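Local coordinates for PilY2 protein (Pseudomonas aeruginosa, PDB 3TDQ) that probably takes part in the assembly of type 4 fimbriae, the surface pili of this bacterium, and folds into a small OB-like beta barrel, at residues K20-I25 / L29-N34; N34-V37 / P42-F45; V53-T58 / S64-I69. All blocks are in the same frame, centred on the assembly; numbering follows the deposited sequence.

Interaction 1 of 3, residues K20-I25 / L29-N34; sequences KNLVDI and LYRLPN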
loop_
_atom_site.group_PDB
_atom_site.type_symbol
_atom_site.label_atom_id
_atom_site.label_comp_id
_atom_site.label_asym_id
_atom_site.label_seq_id
_atom_site.Cartn_x
_atom_site.Cartn_y
_atom_site.Cartn_z
ATOM N N LYS A 20 1.498 -14.351 -18.503
ATOM C CA LYS A 20 2.418 -15.197 -17.747
ATOM C C LYS A 20 2.441 -14.857 -16.259
ATOM O O LYS A 20 3.262 -15.406 -15.528
ATOM C CB LYS A 20 3.824 -15.071 -18.337
ATOM C CG LYS A 20 3.963 -15.882 -19.619
ATOM C CD LYS A 20 5.160 -15.455 -20.458
ATOM C CE LYS A 20 5.539 -16.512 -21.489
ATOM N NZ LYS A 20 4.502 -16.739 -22.546
ATOM N N ASN A 21 1.549 -13.953 -15.806
ATOM C CA ASN A 21 1.497 -13.485 -14.413
ATOM C C ASN A 21 2.874 -12.950 -13.992
ATOM O O ASN A 21 3.377 -13.282 -12.928
ATOM C CB ASN A 21 1.011 -14.607 -13.452
ATOM C CG ASN A 21 -0.463 -14.824 -13.547
ATOM O OD1 ASN A 21 -0.916 -15.669 -14.299
ATOM N ND2 ASN A 21 -1.244 -13.984 -12.863
ATOM N N LEU A 22 3.493 -12.145 -14.843
ATOM C CA LEU A 22 4.812 -11.599 -14.538
ATOM C C LEU A 22 4.805 -10.091 -14.581
ATOM O O LEU A 22 4.143 -9.482 -15.426
ATOM C CB LEU A 22 5.900 -12.119 -15.523
ATOM C CG LEU A 22 6.317 -13.582 -15.460
ATOM C CD1 LEU A 22 7.191 -13.929 -16.652
ATOM C CD2 LEU A 22 7.039 -13.933 -14.143
ATOM N N VAL A 23 5.587 -9.503 -13.692
ATOM C CA VAL A 23 5.776 -8.074 -13.617
ATOM C C VAL A 23 7.297 -7.816 -13.564
ATOM O O VAL A 23 8.052 -8.509 -12.869
ATOM C CB VAL A 23 4.974 -7.397 -12.475
ATOM C CG1 VAL A 23 5.524 -7.749 -11.091
ATOM C CG2 VAL A 23 4.933 -5.879 -12.656
ATOM N N ASP A 24 7.720 -6.859 -14.363
ATOM C CA ASP A 24 9.111 -6.427 -14.449
ATOM C C ASP A 24 9.222 -5.096 -13.693
ATOM O O ASP A 24 8.631 -4.085 -14.098
ATOM C CB ASP A 24 9.506 -6.318 -15.934
ATOM C CG ASP A 24 10.766 -5.574 -16.308
ATOM O OD1 ASP A 24 11.419 -4.998 -15.401
ATOM O OD2 ASP A 24 11.074 -5.525 -17.511
ATOM N N ILE A 25 9.974 -5.115 -12.593
ATOM C CA ILE A 25 10.235 -3.958 -11.728
ATOM C C ILE A 25 11.745 -3.749 -11.687
ATOM O O ILE A 25 12.469 -4.645 -11.231
ATOM C CB ILE A 25 9.631 -4.150 -10.291
ATOM C CG1 ILE A 25 8.098 -4.387 -10.353
ATOM C CG2 ILE A 25 9.962 -2.945 -9.379
ATOM C CD1 ILE A 25 7.502 -4.919 -9.048
ATOM N N LEU A 29 12.355 -9.724 -12.392
ATOM C CA LEU A 29 11.024 -10.314 -12.634
ATOM C C LEU A 29 10.453 -10.949 -11.393
ATOM O O LEU A 29 11.173 -11.568 -10.598
ATOM C CB LEU A 29 11.078 -11.377 -13.744
ATOM C CG LEU A 29 11.376 -10.861 -15.156
ATOM C CD1 LEU A 29 11.588 -11.996 -16.076
ATOM C CD2 LEU A 29 10.216 -10.012 -15.698
ATOM N N TYR A 30 9.130 -10.768 -11.227
ATOM C CA TYR A 30 8.384 -11.310 -10.126
ATOM C C TYR A 30 7.115 -11.935 -10.619
ATOM O O TYR A 30 6.548 -11.461 -11.608
ATOM C CB TYR A 30 7.987 -10.174 -9.136
ATOM C CG TYR A 30 9.159 -9.424 -8.557
ATOM C CD1 TYR A 30 9.715 -8.333 -9.228
ATOM C CD2 TYR A 30 9.743 -9.825 -7.353
ATOM C CE1 TYR A 30 10.826 -7.662 -8.725
ATOM C CE2 TYR A 30 10.849 -9.146 -6.832
ATOM C CZ TYR A 30 11.381 -8.059 -7.522
ATOM O OH TYR A 30 12.472 -7.372 -7.057
ATOM N N ARG A 31 6.634 -12.954 -9.903
ATOM C CA ARG A 31 5.346 -13.552 -10.210
ATOM C C ARG A 31 4.293 -12.667 -9.568
ATOM O O ARG A 31 4.442 -12.297 -8.403
ATOM C CB ARG A 31 5.253 -15.005 -9.687
ATOM C CG ARG A 31 3.933 -15.722 -10.029
ATOM C CD ARG A 31 3.895 -16.243 -11.467
ATOM N NE ARG A 31 5.011 -17.149 -11.739
ATOM C CZ ARG A 31 5.456 -17.454 -12.948
ATOM N NH1 ARG A 31 4.871 -16.949 -14.026
ATOM N NH2 ARG A 31 6.491 -18.269 -13.091
ATOM N N LEU A 32 3.261 -12.291 -10.322
ATOM C CA LEU A 32 2.170 -11.484 -9.794
ATOM C C LEU A 32 0.877 -12.278 -10.091
ATOM O O LEU A 32 0.300 -12.149 -11.165
ATOM C CB LEU A 32 2.179 -10.062 -10.372
ATOM C CG LEU A 32 1.120 -9.071 -9.868
ATOM C CD1 LEU A 32 1.036 -9.031 -8.340
ATOM C CD2 LEU A 32 1.440 -7.683 -10.371
ATOM N N PRO A 33 0.500 -13.206 -9.187
ATOM C CA PRO A 33 -0.656 -14.081 -9.459
ATOM C C PRO A 33 -1.965 -13.327 -9.368
ATOM O O PRO A 33 -2.015 -12.252 -8.773
ATOM C CB PRO A 33 -0.548 -15.180 -8.373
ATOM C CG PRO A 33 0.175 -14.551 -7.266
ATOM C CD PRO A 33 1.095 -13.496 -7.869
ATOM N N ASN A 34 -3.028 -13.892 -9.960
ATOM C CA ASN A 34 -4.377 -13.282 -9.931
ATOM C C ASN A 34 -4.915 -13.157 -8.499
ATOM O O ASN A 34 -5.772 -12.333 -8.256
ATOM C CB ASN A 34 -5.355 -14.142 -10.771
ATOM C CG ASN A 34 -5.040 -14.216 -12.257
ATOM O OD1 ASN A 34 -4.204 -13.450 -12.801
ATOM N ND2 ASN A 34 -5.674 -15.184 -12.931
HETATM O O HOH W 1 13.462 -4.894 -8.136
#
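Strands 22-25 and 29-31 run antiparallel at 146°, with Val23 and Tyr30 as the hydrogen-bonded pair: Val23 N to Tyr30 O and Tyr30 N to Val23 O both measure 3.0 Å. Leu22 opposite Arg31 and Asp24 opposite Leu29 are non-hydrogen-bonded pairs. Beyond Leu22, Asn21 takes over the contact. Its O accepts a hydrogen bond from Leu32 N at 2.8 Å, the donor standing well above the carbonyl plane. With CG turned beside the backbone N (chi1 -76°), its ND2 lies between two oxygens, both in the plane of its own amide: Leu32 O at 2.9 Å and Asn34 OD1 at 3.0 Å. Asn21 and Leu22 form a G1 beta bulge against strand 6-17. The hairpin forms the second and third strands of an OB-like barrel. On its Val23 and Tyr30 face, which packs against Ile66, Val23 CG1 touches Tyr30 CB, and Ile25 CB approaches Tyr30 CE1 at 4.0 Å. A water links Tyr30 OH with Ile25 O. On the other face Leu29 CD2 reaches Asp24 CB at 3.8 Å. In the modelled conformer of Arg31, one of two, Leu22 CD2 lies over a face of the guanidinium, 3.7 Å from NH1.

Interaction 2 of 3, residues N34-V37 / P42-F45; sequences NSTV and PSLF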
loop_
_atom_site.group_PDB
_atom_site.type_symbol
_atom_site.label_atom_id
_atom_site.label_comp_id
_atom_site.label_asym_id
_atom_site.label_seq_id
_atom_site.Cartn_x
_atom_site.Cartn_y
_atom_site.Cartn_z
ATOM N N ASN A 34 -3.028 -13.892 -9.960
ATOM C CA ASN A 34 -4.377 -13.282 -9.931
ATOM C C ASN A 34 -4.915 -13.157 -8.499
ATOM O O ASN A 34 -5.772 -12.333 -8.256
ATOM C CB ASN A 34 -5.355 -14.142 -10.771
ATOM C CG ASN A 34 -5.040 -14.216 -12.257
ATOM O OD1 ASN A 34 -4.204 -13.450 -12.801
ATOM N ND2 ASN A 34 -5.674 -15.184 -12.931
ATOM N N SER A 35 -4.392 -13.977 -7.554
ATOM C CA SER A 35 -4.791 -13.978 -6.143
ATOM C C SER A 35 -4.278 -12.728 -5.391
ATOM O O SER A 35 -4.765 -12.474 -4.300
ATOM C CB SER A 35 -4.327 -15.268 -5.460
ATOM O OG SER A 35 -2.916 -15.406 -5.530
ATOM N N THR A 36 -3.347 -11.923 -5.975
ATOM C CA THR A 36 -2.896 -10.655 -5.357
ATOM C C THR A 36 -3.925 -9.653 -5.810
ATOM O O THR A 36 -3.900 -9.194 -6.969
ATOM C CB THR A 36 -1.455 -10.337 -5.743
ATOM O OG1 THR A 36 -0.673 -11.450 -5.303
ATOM C CG2 THR A 36 -0.949 -9.005 -5.128
ATOM N N VAL A 37 -4.869 -9.353 -4.914
ATOM C CA VAL A 37 -6.043 -8.537 -5.183
ATOM C C VAL A 37 -6.133 -7.348 -4.204
ATOM O O VAL A 37 -5.849 -7.486 -3.017
ATOM C CB VAL A 37 -7.307 -9.456 -5.113
ATOM C CG1 VAL A 37 -8.598 -8.686 -5.346
ATOM C CG2 VAL A 37 -7.219 -10.638 -6.068
ATOM N N PRO A 42 -7.614 -7.808 -9.425
ATOM C CA PRO A 42 -6.222 -8.303 -9.424
ATOM C C PRO A 42 -5.240 -7.175 -9.736
ATOM O O PRO A 42 -5.418 -6.419 -10.703
ATOM C CB PRO A 42 -6.216 -9.403 -10.507
ATOM C CG PRO A 42 -7.635 -9.795 -10.640
ATOM C CD PRO A 42 -8.436 -8.535 -10.406
ATOM N N SER A 43 -4.221 -7.018 -8.879
ATOM C CA SER A 43 -3.199 -5.962 -9.048
ATOM C C SER A 43 -2.445 -6.087 -10.382
ATOM O O SER A 43 -1.921 -5.098 -10.887
ATOM C CB SER A 43 -2.202 -5.986 -7.893
ATOM O OG SER A 43 -2.870 -5.825 -6.650
ATOM N N LEU A 44 -2.397 -7.308 -10.953
ATOM C CA LEU A 44 -1.757 -7.569 -12.242
ATOM C C LEU A 44 -2.323 -6.652 -13.357
ATOM O O LEU A 44 -1.582 -6.234 -14.239
ATOM C CB LEU A 44 -1.968 -9.052 -12.613
ATOM C CG LEU A 44 -1.324 -9.539 -13.921
ATOM C CD1 LEU A 44 0.196 -9.493 -13.860
ATOM C CD2 LEU A 44 -1.806 -10.929 -14.269
ATOM N N PHE A 45 -3.616 -6.311 -13.281
ATOM C CA PHE A 45 -4.268 -5.484 -14.289
ATOM C C PHE A 45 -4.299 -4.007 -13.911
ATOM O O PHE A 45 -4.729 -3.195 -14.724
ATOM C CB PHE A 45 -5.689 -6.006 -14.573
ATOM C CG PHE A 45 -5.644 -7.380 -15.204
ATOM C CD1 PHE A 45 -5.454 -7.529 -16.578
ATOM C CD2 PHE A 45 -5.778 -8.528 -14.424
ATOM C CE1 PHE A 45 -5.391 -8.806 -17.159
ATOM C CE2 PHE A 45 -5.698 -9.802 -15.000
ATOM C CZ PHE A 45 -5.524 -9.934 -16.367
HETATM O O HOH W 2 -2.794 -9.749 -9.382
#
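The flat amide of Asn34 meets Leu44 through its oxygen, OD1 lying 3.8 Å from Leu44 CD2, and the two side chains pass each other at a slant. That oxygen also accepts a hydrogen bond from Asn21 ND2, so the leucine methyl comes up beside an atom already held. The backbone carbonyl of Asn34 turns to the proline ring instead: Asn34 O approaches Pro42 CB at 3.7 Å, with CG of the same ring close by. The third flat group, the Thr36 carbonyl, carries the polar part of the contact. Ser43 N donates to Thr36 O at 2.9 Å in a nearly straight bond (164°), the donor tilted only 17° from the carbonyl plane, and Pro42 CA adds a CA-H...O contact to the same oxygen. A water donates to Thr36 O at 2.7 Å and accepts from Leu44 N at 2.9 Å, bridging the two segments. Thr36 and Ser43 also meet by their side chains. Thr36 CG2 points opposite the backbone N, which leaves OG1 beside that N (chi1 -58°); the methyl comes within 4.0 Å of Ser43 OG, while OG1 is hydrogen-bonded to Ile66 O. Pro42 O accepts a hydrogen bond from Phe45 N, closing a beta turn that presents the amides of Ser43 and Leu44. Val37 and Pro42 form an antiparallel non-hydrogen-bonded pair in the short two-stranded ribbon 37-38 and 41-42. Asn39 of the second subunit bonds to Val37 N, placing this ribbon beside the partner chain. The contact thus joins the loop leaving strand 28-31 to the loop leading to strand 52-58, with Thr36 tied to strand 65-71 and Leu44 packed on Val18 and Leu32.

Interaction 3 of 3, residues V53-T58 / S64-I69; sequences VSYSGT and STITDI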
loop_
_atom_site.group_PDB
_atom_site.type_symbol
_atom_site.label_atom_id
_atom_site.label_comp_id
_atom_site.label_asym_id
_atom_site.label_seq_id
_atom_site.Cartn_x
_atom_site.Cartn_y
_atom_site.Cartn_z
ATOM N N VAL A 53 6.016 1.683 -7.470
ATOM C CA VAL A 53 5.402 0.707 -6.544
ATOM C C VAL A 53 6.216 0.362 -5.310
ATOM O O VAL A 53 7.433 0.442 -5.323
ATOM C CB VAL A 53 5.103 -0.613 -7.308
ATOM C CG1 VAL A 53 3.926 -0.448 -8.280
ATOM C CG2 VAL A 53 6.364 -1.166 -8.021
ATOM N N SER A 54 5.504 -0.038 -4.242
ATOM C CA SER A 54 6.017 -0.643 -3.011
ATOM C C SER A 54 5.416 -2.027 -3.018
ATOM O O SER A 54 4.237 -2.160 -3.379
ATOM C CB SER A 54 5.616 0.144 -1.769
ATOM O OG SER A 54 6.324 1.368 -1.741
ATOM N N TYR A 55 6.204 -3.072 -2.717
ATOM C CA TYR A 55 5.648 -4.427 -2.807
ATOM C C TYR A 55 6.289 -5.362 -1.800
ATOM O O TYR A 55 7.403 -5.117 -1.332
ATOM C CB TYR A 55 5.805 -5.000 -4.247
ATOM C CG TYR A 55 7.220 -4.897 -4.770
ATOM C CD1 TYR A 55 8.146 -5.910 -4.539
ATOM C CD2 TYR A 55 7.667 -3.738 -5.406
ATOM C CE1 TYR A 55 9.470 -5.791 -4.954
ATOM C CE2 TYR A 55 8.998 -3.597 -5.804
ATOM C CZ TYR A 55 9.893 -4.627 -5.580
ATOM O OH TYR A 55 11.200 -4.504 -5.982
ATOM N N SER A 56 5.598 -6.458 -1.502
ATOM C CA SER A 56 6.122 -7.480 -0.604
ATOM C C SER A 56 5.587 -8.824 -1.030
ATOM O O SER A 56 4.604 -8.892 -1.770
ATOM C CB SER A 56 5.768 -7.172 0.853
ATOM O OG SER A 56 4.369 -7.065 1.044
ATOM N N GLY A 57 6.259 -9.884 -0.606
ATOM C CA GLY A 57 5.836 -11.222 -0.969
ATOM C C GLY A 57 6.653 -12.317 -0.333
ATOM O O GLY A 57 7.363 -12.089 0.650
ATOM N N THR A 58 6.573 -13.507 -0.952
ATOM C CA THR A 58 7.215 -14.726 -0.503
ATOM C C THR A 58 8.212 -15.169 -1.547
ATOM O O THR A 58 7.937 -15.125 -2.752
ATOM C CB THR A 58 6.120 -15.822 -0.236
ATOM O OG1 THR A 58 5.248 -15.371 0.797
ATOM C CG2 THR A 58 6.688 -17.169 0.204
ATOM N N SER A 64 10.066 -14.987 -7.474
ATOM C CA SER A 64 9.449 -14.715 -6.168
ATOM C C SER A 64 8.083 -14.085 -6.387
ATOM O O SER A 64 7.853 -13.443 -7.418
ATOM C CB SER A 64 10.348 -13.855 -5.296
ATOM O OG SER A 64 11.377 -14.709 -4.806
ATOM N N THR A 65 7.145 -14.363 -5.467
ATOM C CA THR A 65 5.741 -14.015 -5.616
ATOM C C THR A 65 5.362 -12.771 -4.833
ATOM O O THR A 65 5.505 -12.746 -3.614
ATOM C CB THR A 65 4.884 -15.224 -5.173
ATOM O OG1 THR A 65 5.262 -16.348 -5.954
ATOM C CG2 THR A 65 3.384 -14.996 -5.360
ATOM N N ILE A 66 4.831 -11.761 -5.539
ATOM C CA ILE A 66 4.343 -10.537 -4.906
ATOM C C ILE A 66 2.922 -10.825 -4.419
ATOM O O ILE A 66 2.046 -11.166 -5.228
ATOM C CB ILE A 66 4.429 -9.303 -5.857
ATOM C CG1 ILE A 66 5.906 -8.886 -6.089
ATOM C CG2 ILE A 66 3.596 -8.129 -5.280
ATOM C CD1 ILE A 66 6.126 -7.810 -7.184
ATOM N N THR A 67 2.703 -10.703 -3.097
ATOM C CA THR A 67 1.385 -10.958 -2.500
ATOM C C THR A 67 0.717 -9.647 -2.080
ATOM O O THR A 67 -0.452 -9.656 -1.705
ATOM C CB THR A 67 1.493 -11.933 -1.305
ATOM O OG1 THR A 67 2.360 -11.352 -0.335
ATOM C CG2 THR A 67 2.012 -13.308 -1.720
ATOM N N ASP A 68 1.447 -8.523 -2.172
ATOM C CA ASP A 68 0.941 -7.195 -1.779
ATOM C C ASP A 68 1.668 -6.122 -2.572
ATOM O O ASP A 68 2.902 -6.080 -2.546
ATOM C CB ASP A 68 1.147 -6.973 -0.249
ATOM C CG ASP A 68 0.399 -5.781 0.354
ATOM O OD1 ASP A 68 -0.359 -5.118 -0.378
ATOM O OD2 ASP A 68 0.558 -5.532 1.569
ATOM N N ILE A 69 0.933 -5.290 -3.319
ATOM C CA ILE A 69 1.604 -4.238 -4.099
ATOM C C ILE A 69 0.760 -2.956 -4.079
ATOM O O ILE A 69 -0.455 -3.003 -4.260
ATOM C CB ILE A 69 1.972 -4.713 -5.537
ATOM C CG1 ILE A 69 2.819 -3.658 -6.306
ATOM C CG2 ILE A 69 0.744 -5.215 -6.326
ATOM C CD1 ILE A 69 3.639 -4.250 -7.548
HETATM O O HOH W 3 3.085 -9.431 1.469
HETATM O O HOH W 4 3.512 -13.162 1.462
#
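Ser56 and Asp68 centre a hairpin of strands 52-58 and 65-71, the fourth and fifth strands of the OB-like barrel, interrupted by a classic beta bulge. Ser56 N donates to Asp68 O at 2.9 Å, while Ser56 O takes two amides, Thr67 N at 2.9 Å and Asp68 N at 3.2 Å; both residues therefore face one serine, and the register slips by one. Past the bulge, Thr58 and Thr65 form a regular pair of reciprocal backbone bonds. Inside the barrel, Val53 CG1 touches Ile69 CD1 at 3.9 Å, and Tyr55 CD1 meets Ile66 CD1 at 3.8 Å. The tyrosine CG lies between its backbone N and carbonyl carbon (chi1 51°), and its ring meets that of Tyr30, the planes about 55° apart. On the other face, Ser56 OG sits 3.5 Å from Asp68 CB. Farther out, Lys73 of the second subunit bonds Ser56 OG and forms a salt bridge with Asp68 OD2, whereas Arg38 of the same chain pairs with OD1. Two waters link Thr67 OG1 to Ser56 OG and to Thr58 OG1. Lacking a side chain, Gly57 brings its CA to 3.1 Å from Thr65 O.

In the fold
Interactions 1 and 3 meet where the barrel closes: Arg31 N lies 2.8 Å from Ser64 O and Arg31 O lies 2.9 Å from Ile66 N, probable hydrogen bonds that join the outermost strands of the five-stranded sheet. Interaction 2 begins on Asn34, where interaction 1 ends, and packs Leu44 CD2 at 3.4 Å from Asn21 ND2. It reaches interaction 3 through Thr36 OG1, 2.7 Å from Ile66 O, and Ser43 CB, 3.4 Å from Ile69 CG2. Ser43 and Ile69 side chains also lie about 3 and 4 Å from bound glycerol, probably carried over from crystallisation. The sodium ion held by Asp3 and Thr6 is more remote, about 8 Å from the Ser56 side chain and about 12 Å from that of Tyr30. Interactions 2 and 3 both touch the second subunit.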